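PDB 4F7A: putative uncharacterized protein from Bacteroides vulgatus, which probably binds glycans, such as mucin O-glycans, at the bacterial outer membrane as a SusD/RagB-family nutrient-binding lipoprotein. Local coordinates for residues 61-66 against 258-263; 296-301 against 313-318. One frame throughout, in Å; residues are numbered along the deposited sequence.

Contact 1. Residues 61-66 against 258-263; sequences FHDFAS and WGETYM
His62 and Tyr262 form the hydrogen-bonded pair of a short antiparallel two-stranded sheet: His62 N donates to Tyr262 O and Tyr262 N to His62 O, each over 2.9 Å. The second bond is the straighter, at 154°. Phe61 CA adds a C-H...O contact to Tyr262 O at 3.1 Å. Beyond the pair, Phe64 CB rests 3.5 Å from Tyr262 CE1, and the two rings meet obliquely with planes 47° apart. A chi1 of 77° sets Phe64 CG between the backbone N and the carbonyl carbon, and the ring's CD1 then comes to 3.2 Å from Gly259 O. Asp63 OD2 sits just 2.5 Å from Glu260 OE1, so one of the two acids probably carries a proton; Glu260 OE1 also has a weak hydrogen bond from Gln47 NE2. Asp63 OD1 meanwhile accepts from Ala65 N in an Asx turn. Just after helix 251-257, Gly259, with positive phi, completes a Schellman motif, and that turn leads the chain into strand 262-263. Thr261 packs back on this helix, Asp63 touches Gln47 of helix 44-51, and His62, whose NE2 is hydrogen-bonded to Thr73 OG1, leans on Met56 of helix 54-57.

Contact 2. Residues 296-301 against 313-318; sequences LGVPQG and QSYSFI
Leu296 and Ser316 join two loop segments of this SusD-like protein through a pair of hydrogen bonds. Ser316 N donates to Leu296 O at 2.9 Å. Leu296 N in turn donates to Ser316 OG, also 2.9 Å away, so one residue is gripped through both its backbone polar atoms. The serine hydroxyl reaches that N-H because OG stands beside its own backbone N, anti to the carbonyl carbon (chi1 -71°). Next to this clasp the Tyr315 ring takes Leu296 CB over one face, a CH-pi contact with CB 3.9 Å from the ring centroid, while the two side chains cross at about a right angle. Leu296 CD1 reaches farther along the ring to CE1, and Val298 CG2 comes within 4.0 Å of CD2 of Tyr315. Outside the two segments, Tyr315 OH is hydrogen-bonded to Tyr389 OH, and Tyr312 meets the Tyr315 ring edge-to-face; together they probably set the ring's position. Val298 has a backbone bond to Ala265, which probably sets the course of its segment past the tyrosine. There Gly297 O lies near the ring plane, at its edge, 3.2 Å from Tyr315 CE2.

The two contacts lie side by side, their centres about 7 Å apart, both inside the SusD-like fold. They follow in series: contact 1 brings 61-66 to 258-263 across 191 largely helical residues, and contact 2 then closes a short loop between helix 279-282 and strand 329-332. They meet chiefly along 261-263, and Val298 and Ile318 also touch strand 61-62. Met263 O probably accepts from Val298 N, and Tyr262 OH probably bonds to Gln313 O, each over 2.7 Å; the Tyr262 and Phe317 rings also meet edge-to-face. The later loops are thus tied to the small sheet, giving one compact, loop-rich region beside the helices of this TPR-like protein.

Contact 1. Residues 61-66 against 258-263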
loop_
_atom_site.group_PDB
_atom_site.type_symbol
_atom_site.label_atom_id
_atom_site.label_comp_id
_atom_site.label_asym_id
_atom_site.label_seq_id
_atom_site.Cartn_x
_atom_site.Cartn_y
_atom_site.Cartn_z
ATOM N N PHE A 61 9.367 4.434 -6.860
ATOM C CA PHE A 61 10.309 5.508 -6.496
ATOM C C PHE A 61 11.715 5.008 -6.239
ATOM O O PHE A 61 11.947 3.826 -5.961
ATOM C CB PHE A 61 9.826 6.287 -5.259
ATOM C CG PHE A 61 8.528 7.013 -5.461
ATOM C CD1 PHE A 61 8.458 8.108 -6.314
ATOM C CD2 PHE A 61 7.378 6.620 -4.781
ATOM C CE1 PHE A 61 7.260 8.779 -6.513
ATOM C CE2 PHE A 61 6.161 7.308 -4.977
ATOM C CZ PHE A 61 6.121 8.378 -5.861
ATOM N N HIS A 62 12.673 5.925 -6.343
ATOM C CA HIS A 62 14.063 5.626 -5.985
ATOM C C HIS A 62 14.753 6.910 -5.575
ATOM O O HIS A 62 14.409 7.990 -6.047
ATOM C CB HIS A 62 14.800 4.952 -7.149
ATOM C CG HIS A 62 15.944 4.086 -6.722
ATOM N ND1 HIS A 62 17.113 4.605 -6.211
ATOM C CD2 HIS A 62 16.098 2.739 -6.725
ATOM C CE1 HIS A 62 17.945 3.615 -5.922
ATOM N NE2 HIS A 62 17.350 2.470 -6.221
ATOM N N ASP A 63 15.671 6.796 -4.625
ATOM C CA ASP A 63 16.505 7.901 -4.217
ATOM C C ASP A 63 17.593 8.128 -5.269
ATOM O O ASP A 63 17.784 7.288 -6.141
ATOM C CB ASP A 63 17.077 7.599 -2.821
ATOM C CG ASP A 63 17.320 8.860 -2.000
ATOM O OD1 ASP A 63 18.044 9.734 -2.500
ATOM O OD2 ASP A 63 16.788 8.976 -0.871
ATOM N N PHE A 64 18.279 9.269 -5.219
ATOM C CA PHE A 64 19.422 9.515 -6.109
ATOM C C PHE A 64 20.761 9.317 -5.395
ATOM O O PHE A 64 21.817 9.278 -6.048
ATOM C CB PHE A 64 19.381 10.941 -6.692
ATOM C CG PHE A 64 19.816 12.007 -5.719
ATOM C CD1 PHE A 64 19.005 12.389 -4.673
ATOM C CD2 PHE A 64 21.061 12.613 -5.844
ATOM C CE1 PHE A 64 19.424 13.362 -3.756
ATOM C CE2 PHE A 64 21.481 13.592 -4.935
ATOM C CZ PHE A 64 20.659 13.955 -3.889
ATOM N N ALA A 65 20.730 9.215 -4.070
ATOM C CA ALA A 65 21.961 9.311 -3.295
ATOM C C ALA A 65 22.720 8.012 -3.377
ATOM O O ALA A 65 22.276 6.988 -2.822
ATOM C CB ALA A 65 21.680 9.697 -1.819
ATOM N N SER A 66 23.879 8.051 -4.040
ATOM C CA SER A 66 24.741 6.844 -4.146
ATOM C C SER A 66 25.199 6.296 -2.790
ATOM O O SER A 66 25.464 5.090 -2.652
ATOM C CB SER A 66 25.939 7.092 -5.066
ATOM O OG SER A 66 25.501 7.047 -6.416
ATOM N N TRP A 258 13.380 17.382 -0.207
ATOM C CA TRP A 258 14.806 17.092 -0.042
ATOM C C TRP A 258 15.498 16.629 -1.329
ATOM O O TRP A 258 16.692 16.370 -1.331
ATOM C CB TRP A 258 15.012 16.001 0.995
ATOM C CG TRP A 258 14.521 16.315 2.355
ATOM C CD1 TRP A 258 14.248 17.550 2.877
ATOM C CD2 TRP A 258 14.322 15.371 3.414
ATOM N NE1 TRP A 258 13.864 17.421 4.200
ATOM C CE2 TRP A 258 13.900 16.096 4.548
ATOM C CE3 TRP A 258 14.469 13.986 3.516
ATOM C CZ2 TRP A 258 13.606 15.475 5.766
ATOM C CZ3 TRP A 258 14.172 13.372 4.724
ATOM C CH2 TRP A 258 13.759 14.119 5.832
ATOM N N GLY A 259 14.748 16.489 -2.409
ATOM C CA GLY A 259 15.295 16.057 -3.672
ATOM C C GLY A 259 15.496 14.557 -3.806
ATOM O O GLY A 259 16.339 14.135 -4.578
ATOM N N GLU A 260 14.698 13.746 -3.113
ATOM C CA GLU A 260 14.981 12.298 -2.988
ATOM C C GLU A 260 13.918 11.339 -3.535
ATOM O O GLU A 260 13.996 10.145 -3.281
ATOM C CB GLU A 260 15.295 11.962 -1.514
ATOM C CG GLU A 260 16.659 12.483 -1.073
ATOM C CD GLU A 260 17.022 12.099 0.344
ATOM O OE1 GLU A 260 17.167 10.895 0.631
ATOM O OE2 GLU A 260 17.188 13.006 1.177
ATOM N N THR A 261 12.954 11.841 -4.314
ATOM C CA THR A 261 11.877 11.003 -4.858
ATOM C C THR A 261 11.877 10.981 -6.386
ATOM O O THR A 261 11.201 11.781 -7.025
ATOM C CB THR A 261 10.516 11.509 -4.348
ATOM O OG1 THR A 261 10.389 12.896 -4.670
ATOM C CG2 THR A 261 10.403 11.310 -2.826
ATOM N N TYR A 262 12.663 10.075 -6.960
ATOM C CA TYR A 262 12.751 9.913 -8.403
ATOM C C TYR A 262 11.847 8.791 -8.869
ATOM O O TYR A 262 11.501 7.886 -8.102
ATOM C CB TYR A 262 14.204 9.616 -8.850
ATOM C CG TYR A 262 15.087 10.823 -8.790
ATOM C CD1 TYR A 262 15.543 11.321 -7.562
ATOM C CD2 TYR A 262 15.425 11.517 -9.949
ATOM C CE1 TYR A 262 16.356 12.433 -7.504
ATOM C CE2 TYR A 262 16.224 12.647 -9.887
ATOM C CZ TYR A 262 16.677 13.105 -8.664
ATOM O OH TYR A 262 17.480 14.243 -8.595
HETATM N N MSE A 263 11.486 8.873 -10.137
HETATM C CA MSE A 263 10.748 7.851 -10.855
HETATM C C MSE A 263 11.518 6.527 -10.922
HETATM O O MSE A 263 12.714 6.522 -11.165
HETATM C CB MSE A 263 10.528 8.355 -12.285
HETATM C CG MSE A 263 9.508 7.579 -13.078
HETATM SE SE MSE A 263 9.369 8.320 -14.845
HETATM C CE MSE A 263 7.568 7.741 -15.269
#

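Contact 2. Residues 296-301 against 313-318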
loop_
_atom_site.group_PDB
_atom_site.type_symbol
_atom_site.label_atom_id
_atom_site.label_comp_id
_atom_site.label_asym_id
_atom_site.label_seq_id
_atom_site.Cartn_x
_atom_site.Cartn_y
_atom_site.Cartn_z
ATOM N N LEU A 296 12.568 9.227 -17.601
ATOM C CA LEU A 296 13.591 8.222 -17.312
ATOM C C LEU A 296 13.467 7.790 -15.861
ATOM O O LEU A 296 13.476 8.626 -14.975
ATOM C CB LEU A 296 14.991 8.788 -17.562
ATOM C CG LEU A 296 15.333 9.261 -18.964
ATOM C CD1 LEU A 296 16.782 9.768 -18.999
ATOM C CD2 LEU A 296 15.119 8.139 -20.022
ATOM N N GLY A 297 13.320 6.481 -15.641
ATOM C CA GLY A 297 13.226 5.896 -14.327
ATOM C C GLY A 297 14.512 5.242 -13.841
ATOM O O GLY A 297 15.258 4.644 -14.617
ATOM N N VAL A 298 14.751 5.337 -12.539
ATOM C CA VAL A 298 15.933 4.779 -11.931
ATOM C C VAL A 298 15.828 3.266 -11.783
ATOM O O VAL A 298 14.877 2.766 -11.185
ATOM C CB VAL A 298 16.175 5.449 -10.547
ATOM C CG1 VAL A 298 17.442 4.907 -9.877
ATOM C CG2 VAL A 298 16.236 7.008 -10.732
ATOM N N PRO A 299 16.802 2.519 -12.320
ATOM C CA PRO A 299 16.762 1.061 -12.134
ATOM C C PRO A 299 17.181 0.668 -10.719
ATOM O O PRO A 299 18.171 1.184 -10.205
ATOM C CB PRO A 299 17.805 0.553 -13.133
ATOM C CG PRO A 299 18.798 1.679 -13.194
ATOM C CD PRO A 299 18.006 2.949 -13.039
ATOM N N GLN A 300 16.451 -0.255 -10.105
ATOM C CA GLN A 300 16.821 -0.713 -8.768
ATOM C C GLN A 300 18.047 -1.634 -8.824
ATOM O O GLN A 300 18.223 -2.421 -9.760
ATOM C CB GLN A 300 15.649 -1.450 -8.093
ATOM C CG GLN A 300 15.788 -1.514 -6.565
ATOM C CD GLN A 300 14.839 -2.472 -5.909
ATOM O OE1 GLN A 300 13.623 -2.348 -6.077
ATOM N NE2 GLN A 300 15.375 -3.378 -5.079
ATOM N N GLY A 301 18.880 -1.545 -7.799
ATOM C CA GLY A 301 19.979 -2.494 -7.607
ATOM C C GLY A 301 21.227 -2.202 -8.390
ATOM O O GLY A 301 21.964 -3.132 -8.741
ATOM N N GLN A 313 20.831 11.422 -10.698
ATOM C CA GLN A 313 20.314 12.695 -10.214
ATOM C C GLN A 313 19.565 13.542 -11.261
ATOM O O GLN A 313 18.785 14.428 -10.897
ATOM C CB GLN A 313 21.514 13.440 -9.613
ATOM C CG GLN A 313 21.467 14.893 -9.455
ATOM C CD GLN A 313 22.844 15.358 -9.027
ATOM O OE1 GLN A 313 23.618 15.887 -9.831
ATOM N NE2 GLN A 313 23.196 15.051 -7.794
ATOM N N SER A 314 19.785 13.276 -12.546
ATOM C CA SER A 314 19.059 13.976 -13.618
ATOM C C SER A 314 17.952 13.157 -14.288
ATOM O O SER A 314 17.392 13.572 -15.309
ATOM C CB SER A 314 20.059 14.500 -14.647
ATOM O OG SER A 314 20.928 15.405 -13.986
ATOM N N TYR A 315 17.617 12.014 -13.693
ATOM C CA TYR A 315 16.431 11.233 -14.108
ATOM C C TYR A 315 15.128 11.925 -13.691
ATOM O O TYR A 315 15.140 12.992 -13.048
ATOM C CB TYR A 315 16.525 9.786 -13.584
ATOM C CG TYR A 315 17.313 8.852 -14.491
ATOM C CD1 TYR A 315 18.433 9.287 -15.210
ATOM C CD2 TYR A 315 16.945 7.522 -14.624
ATOM C CE1 TYR A 315 19.156 8.414 -16.040
ATOM C CE2 TYR A 315 17.656 6.658 -15.410
ATOM C CZ TYR A 315 18.742 7.092 -16.143
ATOM O OH TYR A 315 19.414 6.194 -16.951
ATOM N N SER A 316 13.998 11.355 -14.094
ATOM C CA SER A 316 12.705 11.986 -13.841
ATOM C C SER A 316 12.377 12.044 -12.346
ATOM O O SER A 316 12.569 11.074 -11.623
ATOM C CB SER A 316 11.583 11.263 -14.570
ATOM O OG SER A 316 11.651 11.487 -15.964
ATOM N N PHE A 317 11.871 13.204 -11.924
ATOM C CA PHE A 317 11.518 13.454 -10.551
ATOM C C PHE A 317 10.013 13.441 -10.446
ATOM O O PHE A 317 9.326 13.647 -11.438
ATOM C CB PHE A 317 12.059 14.835 -10.118
ATOM C CG PHE A 317 12.195 14.985 -8.627
ATOM C CD1 PHE A 317 13.168 14.294 -7.955
ATOM C CD2 PHE A 317 11.350 15.819 -7.903
ATOM C CE1 PHE A 317 13.313 14.407 -6.575
ATOM C CE2 PHE A 317 11.503 15.949 -6.520
ATOM C CZ PHE A 317 12.482 15.238 -5.861
ATOM N N ILE A 318 9.508 13.219 -9.237
ATOM C CA ILE A 318 8.101 13.350 -8.956
ATOM C C ILE A 318 7.607 14.738 -9.338
ATOM O O ILE A 318 8.347 15.718 -9.284
ATOM C CB ILE A 318 7.776 13.058 -7.463
ATOM C CG1 ILE A 318 6.328 12.610 -7.299
ATOM C CG2 ILE A 318 8.118 14.282 -6.550
ATOM C CD1 ILE A 318 5.991 12.088 -5.866
#